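Local coordinates for probable disease resistance protein At5g66900 (Arabidopsis thaliana, PDB 7L7W) that serves as a helper immune receptor in plant disease resistance, probably by forming calcium-permeable cation channels linked to cell death, at residues E17-K22 against K57-Q62; S21-V26 against T78-D83. The protein carries 2 engineered substitutions. All coordinates share one frame; numbering follows the deposited sequence.

Helix 20-32, entered from the N-terminal loop, carries one side of both contacts, and S21 and K22 belong to both. After the turn into helix 38-60 the chain runs back, and interaction 1 closes the first loop by bringing the last turn of that helix to the start of helix 20-32. The chain then goes on into helix 70-88, where interaction 2 closes a longer loop. Both loops spring from the same stretch, the shorter taking up the first part of the longer. The two contacts touch through F20 and I79, so the opening of the first helix is tied to the second and third helices of the bundle.

Interaction 1 (E17-K22 against K57-Q62); sequences EAVFSK and KIDSMQ
D59 sends its carboxylate from the last turn of helix 38-60 onto the start of helix 20-32, where V19 holds the N-cap position. Its two oxygens face the first amides of that helix. S21 N reaches OD1 of D59 in a long, weak hydrogen bond of 3.4 Å, with 142° at the hydrogen. F20 N lies 2.8 Å from D59 OD2, but any bond there is doubtful, because OD2 is crowded against the backbone in the model and its place is less sure. With CG set anti to the carbonyl carbon of D59 (chi1 -67°), the group is carried across the gap to these N-H groups. OD1 also approaches F20 from its edge, lying in the ring plane, with the carboxylate turned 86° from the ring. D59 is buried, and as an anion facing the amino end of a helix it would probably be favoured by the partial positive charge there.

The pairing illustrates how an acid at the end of one helix of an antiparallel hairpin can face the amides that open its partner. The hairpin belongs to the four-helix bundle of the RPW8-like CC-R domain. I58, one residue before D59, adds an apolar contact: its CG2, the branch anti to the backbone N, lies 3.9 Å from F20 CD2 and meets the ring obliquely. Further out, Q62 extends its side chain toward E17, though the rotation of its amide is uncertain.

Behind this first shell, the F20 ring meets F67 edge-to-face and packs on L75 of helix 70-88, while I58 rests on L72 and L75 there and on L119 of helix 119-127.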
loop_
_atom_site.group_PDB
_atom_site.type_symbol
_atom_site.label_atom_id
_atom_site.label_comp_id
_atom_site.label_asym_id
_atom_site.label_seq_id
_atom_site.Cartn_x
_atom_site.Cartn_y
_atom_site.Cartn_z
ATOM N N GLU A 17 27.051 31.022 -12.947
ATOM C CA GLU A 17 26.414 30.854 -11.652
ATOM C C GLU A 17 25.234 29.887 -11.810
ATOM O O GLU A 17 24.393 30.060 -12.702
ATOM C CB GLU A 17 25.983 32.231 -11.139
ATOM C CG GLU A 17 25.461 32.306 -9.729
ATOM C CD GLU A 17 23.963 32.117 -9.664
ATOM O OE1 GLU A 17 23.226 33.102 -9.896
ATOM O OE2 GLU A 17 23.521 30.984 -9.370
ATOM N N ALA A 18 25.190 28.859 -10.950
ATOM C CA ALA A 18 24.345 27.682 -11.158
ATOM C C ALA A 18 22.908 27.915 -10.703
ATOM O O ALA A 18 22.667 28.284 -9.552
ATOM C CB ALA A 18 24.923 26.482 -10.408
ATOM N N VAL A 19 21.948 27.665 -11.593
ATOM C CA VAL A 19 20.538 27.835 -11.249
ATOM C C VAL A 19 19.702 26.625 -11.683
ATOM O O VAL A 19 19.023 26.021 -10.849
ATOM C CB VAL A 19 19.985 29.154 -11.822
ATOM C CG1 VAL A 19 20.547 30.325 -11.039
ATOM C CG2 VAL A 19 20.330 29.299 -13.295
ATOM N N PHE A 20 19.726 26.251 -12.971
ATOM C CA PHE A 20 19.130 24.970 -13.369
ATOM C C PHE A 20 19.733 23.824 -12.571
ATOM O O PHE A 20 19.011 22.987 -12.017
ATOM C CB PHE A 20 19.336 24.699 -14.861
ATOM C CG PHE A 20 18.390 25.423 -15.757
ATOM C CD1 PHE A 20 17.068 25.046 -15.831
ATOM C CD2 PHE A 20 18.835 26.462 -16.561
ATOM C CE1 PHE A 20 16.199 25.703 -16.668
ATOM C CE2 PHE A 20 17.965 27.118 -17.402
ATOM C CZ PHE A 20 16.643 26.734 -17.451
ATOM N N SER A 21 21.064 23.775 -12.505
ATOM C CA SER A 21 21.742 22.681 -11.829
ATOM C C SER A 21 21.562 22.755 -10.317
ATOM O O SER A 21 21.532 21.713 -9.647
ATOM C CB SER A 21 23.220 22.679 -12.220
ATOM O OG SER A 21 23.830 23.904 -11.863
ATOM N N LYS A 22 21.392 23.960 -9.768
ATOM C CA LYS A 22 21.133 24.088 -8.335
ATOM C C LYS A 22 19.750 23.534 -7.979
ATOM O O LYS A 22 19.594 22.708 -7.053
ATOM C CB LYS A 22 21.273 25.561 -7.943
ATOM C CG LYS A 22 20.518 25.985 -6.710
ATOM C CD LYS A 22 20.480 27.503 -6.575
ATOM C CE LYS A 22 21.718 28.024 -5.870
ATOM N NZ LYS A 22 21.362 28.873 -4.692
ATOM N N LYS A 57 26.399 22.524 -17.699
ATOM C CA LYS A 57 26.976 23.245 -18.825
ATOM C C LYS A 57 25.989 24.218 -19.458
ATOM O O LYS A 57 26.428 25.182 -20.090
ATOM C CB LYS A 57 27.559 22.281 -19.869
ATOM C CG LYS A 57 26.587 21.593 -20.786
ATOM C CD LYS A 57 27.329 20.594 -21.683
ATOM C CE LYS A 57 27.802 19.340 -20.926
ATOM N NZ LYS A 57 28.610 18.412 -21.793
ATOM N N ILE A 58 24.676 24.021 -19.274
ATOM C CA ILE A 58 23.722 25.069 -19.642
ATOM C C ILE A 58 23.897 26.298 -18.754
ATOM O O ILE A 58 23.870 27.436 -19.240
ATOM C CB ILE A 58 22.277 24.542 -19.581
ATOM C CG1 ILE A 58 21.953 23.689 -20.808
ATOM C CG2 ILE A 58 21.274 25.696 -19.454
ATOM C CD1 ILE A 58 20.566 23.151 -20.779
ATOM N N ASP A 59 24.074 26.098 -17.444
ATOM C CA ASP A 59 24.314 27.242 -16.564
ATOM C C ASP A 59 25.648 27.920 -16.840
ATOM O O ASP A 59 25.785 29.123 -16.604
ATOM C CB ASP A 59 24.250 26.830 -15.094
ATOM C CG ASP A 59 22.851 26.414 -14.651
ATOM O OD1 ASP A 59 22.240 25.496 -15.240
ATOM O OD2 ASP A 59 22.350 27.006 -13.671
ATOM N N SER A 60 26.662 27.165 -17.262
ATOM C CA SER A 60 27.935 27.795 -17.583
ATOM C C SER A 60 27.806 28.685 -18.807
ATOM O O SER A 60 28.549 29.656 -18.939
ATOM C CB SER A 60 29.014 26.737 -17.802
ATOM O OG SER A 60 28.768 26.020 -18.988
ATOM N N MET A 61 26.853 28.387 -19.692
ATOM C CA MET A 61 26.629 29.155 -20.907
ATOM C C MET A 61 25.589 30.243 -20.735
ATOM O O MET A 61 24.841 30.523 -21.677
ATOM C CB MET A 61 26.210 28.231 -22.042
ATOM C CG MET A 61 27.191 27.139 -22.368
ATOM S SD MET A 61 26.485 26.058 -23.632
ATOM C CE MET A 61 25.925 27.253 -24.845
ATOM N N GLN A 62 25.530 30.887 -19.571
ATOM C CA GLN A 62 24.444 31.828 -19.316
ATOM C C GLN A 62 24.498 33.048 -20.228
ATOM O O GLN A 62 23.466 33.699 -20.438
ATOM C CB GLN A 62 24.465 32.261 -17.850
ATOM C CG GLN A 62 23.109 32.702 -17.303
ATOM C CD GLN A 62 23.109 32.846 -15.784
ATOM O OE1 GLN A 62 23.845 32.145 -15.073
ATOM N NE2 GLN A 62 22.279 33.758 -15.278
#

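Interaction 2 (S21-V26 against T78-D83). With NI (nickel (II) ion), chain B.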
loop_
_atom_site.group_PDB
_atom_site.type_symbol
_atom_site.label_atom_id
_atom_site.label_comp_id
_atom_site.label_asym_id
_atom_site.label_seq_id
_atom_site.Cartn_x
_atom_site.Cartn_y
_atom_site.Cartn_z
ATOM N N SER A 21 21.064 23.775 -12.505
ATOM C CA SER A 21 21.742 22.681 -11.829
ATOM C C SER A 21 21.562 22.755 -10.317
ATOM O O SER A 21 21.532 21.713 -9.647
ATOM C CB SER A 21 23.220 22.679 -12.220
ATOM O OG SER A 21 23.830 23.904 -11.863
ATOM N N LYS A 22 21.392 23.960 -9.768
ATOM C CA LYS A 22 21.133 24.088 -8.335
ATOM C C LYS A 22 19.750 23.534 -7.979
ATOM O O LYS A 22 19.594 22.708 -7.053
ATOM C CB LYS A 22 21.273 25.561 -7.943
ATOM C CG LYS A 22 20.518 25.985 -6.710
ATOM C CD LYS A 22 20.480 27.503 -6.575
ATOM C CE LYS A 22 21.718 28.024 -5.870
ATOM N NZ LYS A 22 21.362 28.873 -4.692
ATOM N N LEU A 23 18.736 23.969 -8.728
ATOM C CA LEU A 23 17.390 23.456 -8.548
ATOM C C LEU A 23 17.299 21.962 -8.848
ATOM O O LEU A 23 16.440 21.279 -8.290
ATOM C CB LEU A 23 16.425 24.263 -9.413
ATOM C CG LEU A 23 15.005 23.735 -9.581
ATOM C CD1 LEU A 23 14.157 24.239 -8.432
ATOM C CD2 LEU A 23 14.410 24.229 -10.907
ATOM N N LEU A 24 18.180 21.424 -9.692
ATOM C CA LEU A 24 18.135 19.982 -9.918
ATOM C C LEU A 24 18.811 19.205 -8.788
ATOM O O LEU A 24 18.354 18.114 -8.421
ATOM C CB LEU A 24 18.780 19.633 -11.256
ATOM C CG LEU A 24 18.614 18.157 -11.620
ATOM C CD1 LEU A 24 17.121 17.734 -11.615
ATOM C CD2 LEU A 24 19.257 17.894 -12.967
ATOM N N LYS A 25 19.906 19.735 -8.235
ATOM C CA LYS A 25 20.562 19.050 -7.134
ATOM C C LYS A 25 19.651 18.981 -5.919
ATOM O O LYS A 25 19.670 17.982 -5.177
ATOM C CB LYS A 25 21.879 19.747 -6.780
ATOM C CG LYS A 25 22.737 19.003 -5.743
ATOM C CD LYS A 25 23.749 18.065 -6.402
ATOM C CE LYS A 25 24.081 16.885 -5.500
ATOM N NZ LYS A 25 24.763 15.825 -6.291
ATOM N N VAL A 26 18.840 20.022 -5.701
ATOM C CA VAL A 26 17.898 19.960 -4.584
ATOM C C VAL A 26 16.937 18.789 -4.767
ATOM O O VAL A 26 16.697 17.997 -3.841
ATOM C CB VAL A 26 17.126 21.281 -4.436
ATOM C CG1 VAL A 26 15.958 21.076 -3.470
ATOM C CG2 VAL A 26 18.036 22.389 -3.954
ATOM N N THR A 78 9.862 21.023 -16.344
ATOM C CA THR A 78 9.989 19.603 -16.046
ATOM C C THR A 78 10.698 19.386 -14.716
ATOM O O THR A 78 10.256 18.559 -13.897
ATOM C CB THR A 78 10.707 18.882 -17.184
ATOM O OG1 THR A 78 11.807 19.674 -17.614
ATOM C CG2 THR A 78 9.789 18.793 -18.391
ATOM N N ILE A 79 11.767 20.150 -14.461
ATOM C CA ILE A 79 12.427 20.053 -13.161
ATOM C C ILE A 79 11.473 20.479 -12.050
ATOM O O ILE A 79 11.503 19.924 -10.944
ATOM C CB ILE A 79 13.719 20.886 -13.164
ATOM C CG1 ILE A 79 14.716 20.308 -14.166
ATOM C CG2 ILE A 79 14.355 20.903 -11.797
ATOM C CD1 ILE A 79 15.934 21.220 -14.448
ATOM N N GLU A 80 10.566 21.425 -12.334
ATOM C CA GLU A 80 9.620 21.845 -11.305
ATOM C C GLU A 80 8.517 20.816 -11.084
ATOM O O GLU A 80 8.018 20.684 -9.957
ATOM C CB GLU A 80 9.029 23.203 -11.647
ATOM C CG GLU A 80 9.831 24.338 -11.038
ATOM C CD GLU A 80 9.875 24.284 -9.516
ATOM O OE1 GLU A 80 10.775 23.598 -8.972
ATOM O OE2 GLU A 80 9.025 24.941 -8.866
ATOM N N ARG A 81 8.130 20.065 -12.120
ATOM C CA ARG A 81 7.227 18.940 -11.873
ATOM C C ARG A 81 7.897 17.879 -11.001
ATOM O O ARG A 81 7.273 17.342 -10.074
ATOM C CB ARG A 81 6.760 18.345 -13.193
ATOM C CG ARG A 81 5.781 19.271 -13.926
ATOM C CD ARG A 81 5.808 19.041 -15.418
ATOM N NE ARG A 81 5.641 17.625 -15.723
ATOM C CZ ARG A 81 6.081 17.041 -16.837
ATOM N NH1 ARG A 81 6.732 17.758 -17.760
ATOM N NH2 ARG A 81 5.878 15.735 -17.019
ATOM N N ALA A 82 9.177 17.576 -11.262
ATOM C CA ALA A 82 9.871 16.655 -10.364
ATOM C C ALA A 82 9.886 17.198 -8.939
ATOM O O ALA A 82 9.651 16.453 -7.981
ATOM C CB ALA A 82 11.291 16.373 -10.850
ATOM N N ASP A 83 10.136 18.500 -8.781
ATOM C CA ASP A 83 10.201 19.091 -7.447
ATOM C C ASP A 83 8.871 18.936 -6.719
ATOM O O ASP A 83 8.820 18.457 -5.577
ATOM C CB ASP A 83 10.605 20.565 -7.566
ATOM C CG ASP A 83 11.062 21.175 -6.243
ATOM O OD1 ASP A 83 11.059 20.475 -5.220
ATOM O OD2 ASP A 83 11.446 22.368 -6.231
HETATM NI NI NI B . 10.145 23.855 -6.836
#
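D83 OD2 binds the nickel ion at 2.1 Å, and CD1 of L23, arriving from helix 20-32, stands 4.0 Å from the same oxygen. E80 adds two more bonds to the metal, OE1 at 2.2 Å and OE2 at 2.6 Å, which makes its carboxylate an unequal chelating pair. L23 CD1 comes nearer to this acid, 3.5 Å from E80 OE1. Three residues apart on one helical turn, the two acids reach the same ion by different routes. The E80 chain bends at chi2 (-61°) and folds its head back toward the metal, whereas D83 extends its carboxylate with CG anti to the backbone N.

Next to the metal the contact is hydrophobic. L23 CD2 packs on I79 CG2 at 3.4 Å, and the two side chains pass each other at a slant. In I79 a chi1 of -64° sets CG1 beside the backbone N and leaves CG2 anti to it, pointing at the leucines. L24 CD1 approaches the same methyl less closely, at 4.2 Å, so that CG2 meets two leucines.

The first and third helices of an up-and-down bundle run the same way, and here they are close enough to pack directly: the axes of 21-26 and 78-83 cross at 24° and approach to 9.9 Å. L24 continues the packing to M48, L51 and T55 of helix 38-60, and A82 to I107 and M111 of helix 97-114. I79 is buried, while L23 stays partly exposed beside the metal.

The leucines and isoleucine thus join the two helices by apolar packing, while nickel joins two acids of helix 70-88; its positive charge probably offsets the repulsion between carboxylate oxygens brought so near each other.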